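PDB 7K4O: carboxylic ester hydrolase from Aspergillus niger, which hydrolyses ester bonds as a serine esterase of the tannase family, probably releasing gallic acid from tannins. Local coordinates for residues A[216-230]-A[371-383]. Numbering follows the deposited sequence.
With GDE (3,4,5-trihydroxybenzoic acid), chain J.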
loop_
_atom_site.group_PDB
_atom_site.type_symbol
_atom_site.label_atom_id
_atom_site.label_comp_id
_atom_site.label_asym_id
_atom_site.label_seq_id
_atom_site.Cartn_x
_atom_site.Cartn_y
_atom_site.Cartn_z
ATOM N N SER A 216 3.917 -2.420 13.486
ATOM C CA SER A 216 4.946 -3.145 14.272
ATOM C C SER A 216 5.123 -4.553 13.692
ATOM O O SER A 216 6.221 -5.120 13.880
ATOM C CB SER A 216 4.595 -3.134 15.773
ATOM O OG SER A 216 3.433 -3.900 16.047
ATOM N N PHE A 217 4.084 -5.159 13.138
ATOM C CA PHE A 217 4.156 -6.540 12.611
ATOM C C PHE A 217 4.724 -6.470 11.208
ATOM O O PHE A 217 5.631 -7.215 10.859
ATOM C CB PHE A 217 2.781 -7.191 12.662
ATOM C CG PHE A 217 2.309 -7.593 14.037
ATOM C CD1 PHE A 217 1.972 -6.646 14.993
ATOM C CD2 PHE A 217 2.281 -8.926 14.413
ATOM C CE1 PHE A 217 1.625 -7.015 16.275
ATOM C CE2 PHE A 217 1.875 -9.295 15.676
ATOM C CZ PHE A 217 1.555 -8.347 16.604
ATOM N N GLN A 218 4.227 -5.540 10.380
ATOM C CA GLN A 218 4.613 -5.455 8.963
ATOM C C GLN A 218 6.097 -5.115 8.864
ATOM O O GLN A 218 6.804 -5.683 8.020
ATOM C CB GLN A 218 3.772 -4.374 8.271
ATOM C CG GLN A 218 4.344 -3.935 6.924
ATOM C CD GLN A 218 4.628 -5.070 5.952
ATOM O OE1 GLN A 218 3.990 -6.117 6.018
ATOM N NE2 GLN A 218 5.524 -4.786 5.018
ATOM N N GLN A 219 6.618 -4.123 9.625
ATOM C CA GLN A 219 8.012 -3.716 9.426
ATOM C C GLN A 219 8.937 -4.825 9.982
ATOM O O GLN A 219 9.939 -5.185 9.333
ATOM C CB GLN A 219 8.351 -2.389 10.095
ATOM C CG GLN A 219 7.437 -1.209 9.718
ATOM C CD GLN A 219 7.232 -1.059 8.235
ATOM O OE1 GLN A 219 8.095 -1.427 7.432
ATOM N NE2 GLN A 219 6.122 -0.391 7.868
ATOM N N THR A 220 8.589 -5.368 11.131
ATOM C CA THR A 220 9.480 -6.361 11.778
ATOM C C THR A 220 9.512 -7.661 10.952
ATOM O O THR A 220 10.604 -8.289 10.892
ATOM C CB THR A 220 9.042 -6.639 13.197
ATOM O OG1 THR A 220 8.952 -5.407 13.924
ATOM C CG2 THR A 220 10.003 -7.565 13.908
ATOM N N GLN A 221 8.424 -8.061 10.322
ATOM C CA GLN A 221 8.387 -9.333 9.550
ATOM C C GLN A 221 9.339 -9.274 8.367
ATOM O O GLN A 221 9.715 -10.376 7.874
ATOM C CB GLN A 221 6.975 -9.775 9.188
ATOM C CG GLN A 221 6.256 -8.885 8.201
ATOM C CD GLN A 221 6.627 -9.137 6.754
ATOM O OE1 GLN A 221 6.761 -10.309 6.349
ATOM N NE2 GLN A 221 6.854 -8.049 5.995
ATOM N N HIS A 222 9.799 -8.108 7.948
ATOM C CA HIS A 222 10.798 -7.979 6.873
ATOM C C HIS A 222 12.131 -8.655 7.296
ATOM O O HIS A 222 12.925 -8.932 6.401
ATOM C CB HIS A 222 11.042 -6.539 6.495
ATOM C CG HIS A 222 10.086 -6.000 5.474
ATOM N ND1 HIS A 222 10.061 -6.504 4.177
ATOM C CD2 HIS A 222 9.161 -4.991 5.538
ATOM C CE1 HIS A 222 9.193 -5.785 3.464
ATOM N NE2 HIS A 222 8.604 -4.851 4.288
ATOM N N LEU A 223 12.330 -8.879 8.595
ATOM C CA LEU A 223 13.574 -9.532 9.116
ATOM C C LEU A 223 13.321 -11.023 9.233
ATOM O O LEU A 223 14.283 -11.722 9.519
ATOM C CB LEU A 223 13.964 -8.933 10.475
ATOM C CG LEU A 223 14.429 -7.493 10.467
ATOM C CD1 LEU A 223 14.790 -7.010 11.889
ATOM C CD2 LEU A 223 15.600 -7.262 9.554
ATOM N N TYR A 224 12.083 -11.514 9.074
ATOM C CA TYR A 224 11.772 -12.937 9.355
ATOM C C TYR A 224 12.616 -13.879 8.457
ATOM O O TYR A 224 13.298 -14.804 8.975
ATOM C CB TYR A 224 10.298 -13.240 9.196
ATOM C CG TYR A 224 9.940 -14.670 9.447
ATOM C CD1 TYR A 224 10.402 -15.343 10.568
ATOM C CD2 TYR A 224 9.199 -15.381 8.524
ATOM C CE1 TYR A 224 10.111 -16.684 10.758
ATOM C CE2 TYR A 224 8.887 -16.710 8.719
ATOM C CZ TYR A 224 9.389 -17.387 9.814
ATOM O OH TYR A 224 9.051 -18.719 10.009
ATOM N N SER A 225 12.598 -13.699 7.147
ATOM C CA SER A 225 13.401 -14.533 6.214
ATOM C C SER A 225 14.887 -14.555 6.639
ATOM O O SER A 225 15.488 -15.644 6.648
ATOM C CB SER A 225 13.264 -14.050 4.820
ATOM O OG SER A 225 11.954 -14.300 4.346
ATOM N N ASN A 226 15.467 -13.410 6.939
ATOM C CA ASN A 226 16.861 -13.300 7.438
ATOM C C ASN A 226 17.037 -14.208 8.664
ATOM O O ASN A 226 18.070 -14.952 8.743
ATOM C CB ASN A 226 17.223 -11.885 7.852
ATOM C CG ASN A 226 17.436 -10.872 6.756
ATOM O OD1 ASN A 226 17.253 -9.676 7.002
ATOM N ND2 ASN A 226 17.844 -11.303 5.574
ATOM N N VAL A 227 16.105 -14.177 9.610
ATOM C CA VAL A 227 16.270 -14.914 10.881
ATOM C C VAL A 227 16.047 -16.412 10.633
ATOM O O VAL A 227 16.713 -17.244 11.288
ATOM C CB VAL A 227 15.394 -14.310 11.979
ATOM C CG1 VAL A 227 15.396 -15.173 13.214
ATOM C CG2 VAL A 227 15.865 -12.883 12.288
ATOM N N VAL A 228 15.192 -16.771 9.684
ATOM C CA VAL A 228 15.023 -18.200 9.292
ATOM C C VAL A 228 16.368 -18.709 8.757
ATOM O O VAL A 228 16.780 -19.828 9.131
ATOM C CB VAL A 228 13.925 -18.407 8.231
ATOM C CG1 VAL A 228 13.985 -19.820 7.656
ATOM C CG2 VAL A 228 12.539 -18.135 8.809
ATOM N N GLU A 229 16.988 -17.960 7.872
ATOM C CA GLU A 229 18.272 -18.364 7.249
ATOM C C GLU A 229 19.315 -18.530 8.369
ATOM O O GLU A 229 20.082 -19.522 8.346
ATOM C CB GLU A 229 18.730 -17.344 6.227
ATOM C CG GLU A 229 17.846 -17.315 5.001
ATOM C CD GLU A 229 18.076 -16.163 4.048
ATOM O OE1 GLU A 229 18.848 -15.231 4.357
ATOM O OE2 GLU A 229 17.505 -16.238 2.953
ATOM N N LYS A 230 19.382 -17.589 9.294
ATOM C CA LYS A 230 20.355 -17.664 10.422
ATOM C C LYS A 230 20.039 -18.877 11.286
ATOM O O LYS A 230 20.973 -19.614 11.662
ATOM C CB LYS A 230 20.252 -16.463 11.360
ATOM C CG LYS A 230 21.004 -15.211 10.967
ATOM C CD LYS A 230 20.630 -14.066 11.905
ATOM C CE LYS A 230 20.751 -14.400 13.380
ATOM N NZ LYS A 230 22.170 -14.405 13.780
ATOM N N LEU A 371 22.520 -8.851 12.875
ATOM C CA LEU A 371 21.408 -9.572 13.541
ATOM C C LEU A 371 21.948 -10.520 14.617
ATOM O O LEU A 371 21.237 -11.482 14.965
ATOM C CB LEU A 371 20.610 -10.336 12.475
ATOM C CG LEU A 371 19.803 -9.459 11.513
ATOM C CD1 LEU A 371 19.032 -10.341 10.545
ATOM C CD2 LEU A 371 18.860 -8.512 12.256
ATOM N N ASP A 372 23.145 -10.254 15.153
ATOM C CA ASP A 372 23.715 -11.165 16.186
ATOM C C ASP A 372 22.749 -11.242 17.351
ATOM O O ASP A 372 22.320 -10.203 17.842
ATOM C CB ASP A 372 25.059 -10.663 16.713
ATOM C CG ASP A 372 26.195 -10.805 15.716
ATOM O OD1 ASP A 372 26.021 -11.527 14.694
ATOM O OD2 ASP A 372 27.240 -10.181 15.957
ATOM N N GLY A 373 22.403 -12.441 17.778
ATOM C CA GLY A 373 21.531 -12.619 18.947
ATOM C C GLY A 373 20.042 -12.471 18.626
ATOM O O GLY A 373 19.224 -12.689 19.550
ATOM N N VAL A 374 19.676 -12.167 17.384
ATOM C CA VAL A 374 18.241 -11.986 17.005
ATOM C C VAL A 374 17.630 -13.340 16.639
ATOM O O VAL A 374 18.127 -13.993 15.750
ATOM C CB VAL A 374 18.106 -10.941 15.887
ATOM C CG1 VAL A 374 16.644 -10.791 15.470
ATOM C CG2 VAL A 374 18.696 -9.607 16.301
ATOM N N THR A 375 16.591 -13.714 17.358
ATOM C CA THR A 375 15.867 -14.977 17.255
ATOM C C THR A 375 14.424 -14.702 16.830
ATOM O O THR A 375 14.009 -13.521 16.863
ATOM C CB THR A 375 15.882 -15.733 18.581
ATOM O OG1 THR A 375 15.111 -15.058 19.582
ATOM C CG2 THR A 375 17.302 -15.992 19.052
ATOM N N TYR A 376 13.681 -15.756 16.574
ATOM C CA TYR A 376 12.215 -15.648 16.406
ATOM C C TYR A 376 11.610 -14.877 17.585
ATOM O O TYR A 376 10.678 -14.060 17.388
ATOM C CB TYR A 376 11.552 -17.014 16.234
ATOM C CG TYR A 376 12.054 -17.812 15.049
ATOM C CD1 TYR A 376 12.474 -17.223 13.868
ATOM C CD2 TYR A 376 12.141 -19.200 15.137
ATOM C CE1 TYR A 376 12.909 -17.980 12.788
ATOM C CE2 TYR A 376 12.560 -19.969 14.065
ATOM C CZ TYR A 376 12.932 -19.370 12.881
ATOM O OH TYR A 376 13.384 -20.117 11.828
ATOM N N ASP A 377 12.014 -15.170 18.824
ATOM C CA ASP A 377 11.422 -14.499 20.003
ATOM C C ASP A 377 11.791 -13.002 20.017
ATOM O O ASP A 377 10.935 -12.216 20.496
ATOM C CB ASP A 377 11.856 -15.195 21.308
ATOM C CG ASP A 377 11.174 -16.527 21.579
ATOM O OD1 ASP A 377 10.195 -16.872 20.901
ATOM O OD2 ASP A 377 11.657 -17.260 22.503
ATOM N N THR A 378 12.975 -12.611 19.554
ATOM C CA THR A 378 13.370 -11.178 19.470
ATOM C C THR A 378 12.350 -10.492 18.529
ATOM O O THR A 378 11.886 -9.370 18.865
ATOM C CB THR A 378 14.766 -10.974 18.890
ATOM O OG1 THR A 378 15.691 -11.823 19.586
ATOM C CG2 THR A 378 15.287 -9.556 18.948
ATOM N N LEU A 379 12.052 -11.129 17.408
ATOM C CA LEU A 379 11.083 -10.553 16.412
ATOM C C LEU A 379 9.702 -10.440 17.073
ATOM O O LEU A 379 9.028 -9.381 16.935
ATOM C CB LEU A 379 11.021 -11.412 15.147
ATOM C CG LEU A 379 12.321 -11.557 14.368
ATOM C CD1 LEU A 379 12.083 -12.331 13.099
ATOM C CD2 LEU A 379 12.974 -10.235 14.035
ATOM N N LYS A 380 9.250 -11.464 17.786
ATOM C CA LYS A 380 7.964 -11.414 18.509
ATOM C C LYS A 380 7.963 -10.222 19.466
ATOM O O LYS A 380 6.990 -9.474 19.510
ATOM C CB LYS A 380 7.728 -12.716 19.262
ATOM C CG LYS A 380 6.561 -12.674 20.230
ATOM C CD LYS A 380 6.490 -13.908 21.105
ATOM C CE LYS A 380 5.337 -13.862 22.079
ATOM N NZ LYS A 380 5.182 -15.151 22.791
ATOM N N ASP A 381 9.022 -10.058 20.234
ATOM C CA ASP A 381 9.065 -8.997 21.266
ATOM C C ASP A 381 8.966 -7.616 20.586
ATOM O O ASP A 381 8.284 -6.741 21.136
ATOM C CB ASP A 381 10.352 -9.075 22.104
ATOM C CG ASP A 381 10.395 -10.307 23.018
ATOM O OD1 ASP A 381 9.347 -10.915 23.251
ATOM O OD2 ASP A 381 11.513 -10.643 23.472
ATOM N N TRP A 382 9.631 -7.442 19.458
ATOM C CA TRP A 382 9.547 -6.171 18.675
ATOM C C TRP A 382 8.120 -5.968 18.172
ATOM O O TRP A 382 7.606 -4.810 18.259
ATOM C CB TRP A 382 10.567 -6.192 17.556
ATOM C CG TRP A 382 11.957 -5.818 17.976
ATOM C CD1 TRP A 382 12.354 -4.933 18.934
ATOM C CD2 TRP A 382 13.159 -6.313 17.367
ATOM N NE1 TRP A 382 13.719 -4.856 18.944
ATOM C CE2 TRP A 382 14.235 -5.661 17.983
ATOM C CE3 TRP A 382 13.412 -7.151 16.283
ATOM C CZ2 TRP A 382 15.554 -5.874 17.587
ATOM C CZ3 TRP A 382 14.715 -7.343 15.865
ATOM C CH2 TRP A 382 15.766 -6.714 16.525
ATOM N N MET A 383 7.454 -7.007 17.718
ATOM C CA MET A 383 6.083 -6.800 17.184
ATOM C C MET A 383 5.167 -6.354 18.316
ATOM O O MET A 383 4.318 -5.444 18.137
ATOM C CB MET A 383 5.557 -8.055 16.490
ATOM C CG MET A 383 6.397 -8.400 15.280
ATOM S SD MET A 383 5.725 -9.811 14.407
ATOM C CE MET A 383 6.870 -9.923 13.046
HETATM O OAA GDE J . 5.646 2.029 0.461
HETATM O OAB GDE J . 6.591 0.407 -0.711
HETATM O OAC GDE J . 6.615 0.607 5.308
HETATM O OAD GDE J . 6.997 -3.379 2.703
HETATM O OAE GDE J . 7.034 -2.165 5.085
HETATM C CAF GDE J . 6.404 0.756 2.859
HETATM C CAG GDE J . 6.599 -1.278 1.525
HETATM C CAH GDE J . 6.215 0.898 0.385
HETATM C CAI GDE J . 6.611 0.008 4.028
HETATM C CAJ GDE J . 6.846 -2.031 2.702
HETATM C CAK GDE J . 6.460 0.095 1.643
HETATM C CAL GDE J . 6.822 -1.393 3.914
HETATM O O HOH W 1 23.883 -12.194 12.093
HETATM O O HOH W 2 22.801 -14.600 16.268
#
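M383 and F217 meet in a largely apolar, antiparallel helix packing within the long insertion between strands 205-209 and 410-416 of the central sheet; residues 371-383 line one side of the two helices in 216-230, while other side chains of 216-230 hold the bound gallic acid. The axes of 216-221 and 376-383 run at 149° and approach to 9.0 Å. M383 CB sits over the centre of the F217 ring, 3.8 Å from its centroid, a CH-pi contact; its sulfur lies obliquely to the same ring, a Met-aromatic contact, with SD 3.6 Å from F217 CD2. Extended beyond CG (chi2 -177°), the methionine carries CE past T220 CB to the backbone N of Q221. Beside it, S216 OG donates to M383 O at 2.7 Å, in the carbonyl plane and on a lone pair. Farther along, L379 spreads its two methyls: CD2 meets L223 CB and T220 CG2, while CD1 reaches Y224 CA and V227 CG2. V227 divides its branches likewise, CG1 lying 3.6 Å from Y376 CD1 and CG2 turning to V374 and L379. The Y224 and Y376 rings meet obliquely, planes at 53°. At the far end K230, bent at chi3 and chi4, brings NZ to L371 O in a weak 3.3 Å bond, and a water accepts from both NZ and G373 N, the latter within the type II turn 371-374. A capping box of T375 and T378 then starts the helix. Facing the ligand, Q218 NE2 donates almost straight to OAE of gallic acid, Q219 grips OAE and OAC, and H222 NE2 bonds to OAD; D333 holds H222 ND1. Helix 215-221 follows strand 205-209, and the chain beyond helix 376-390 leads to strand 410-416; helix 351-361 touches T220 and W382, and helix 300-310 packs on V228 and Y376.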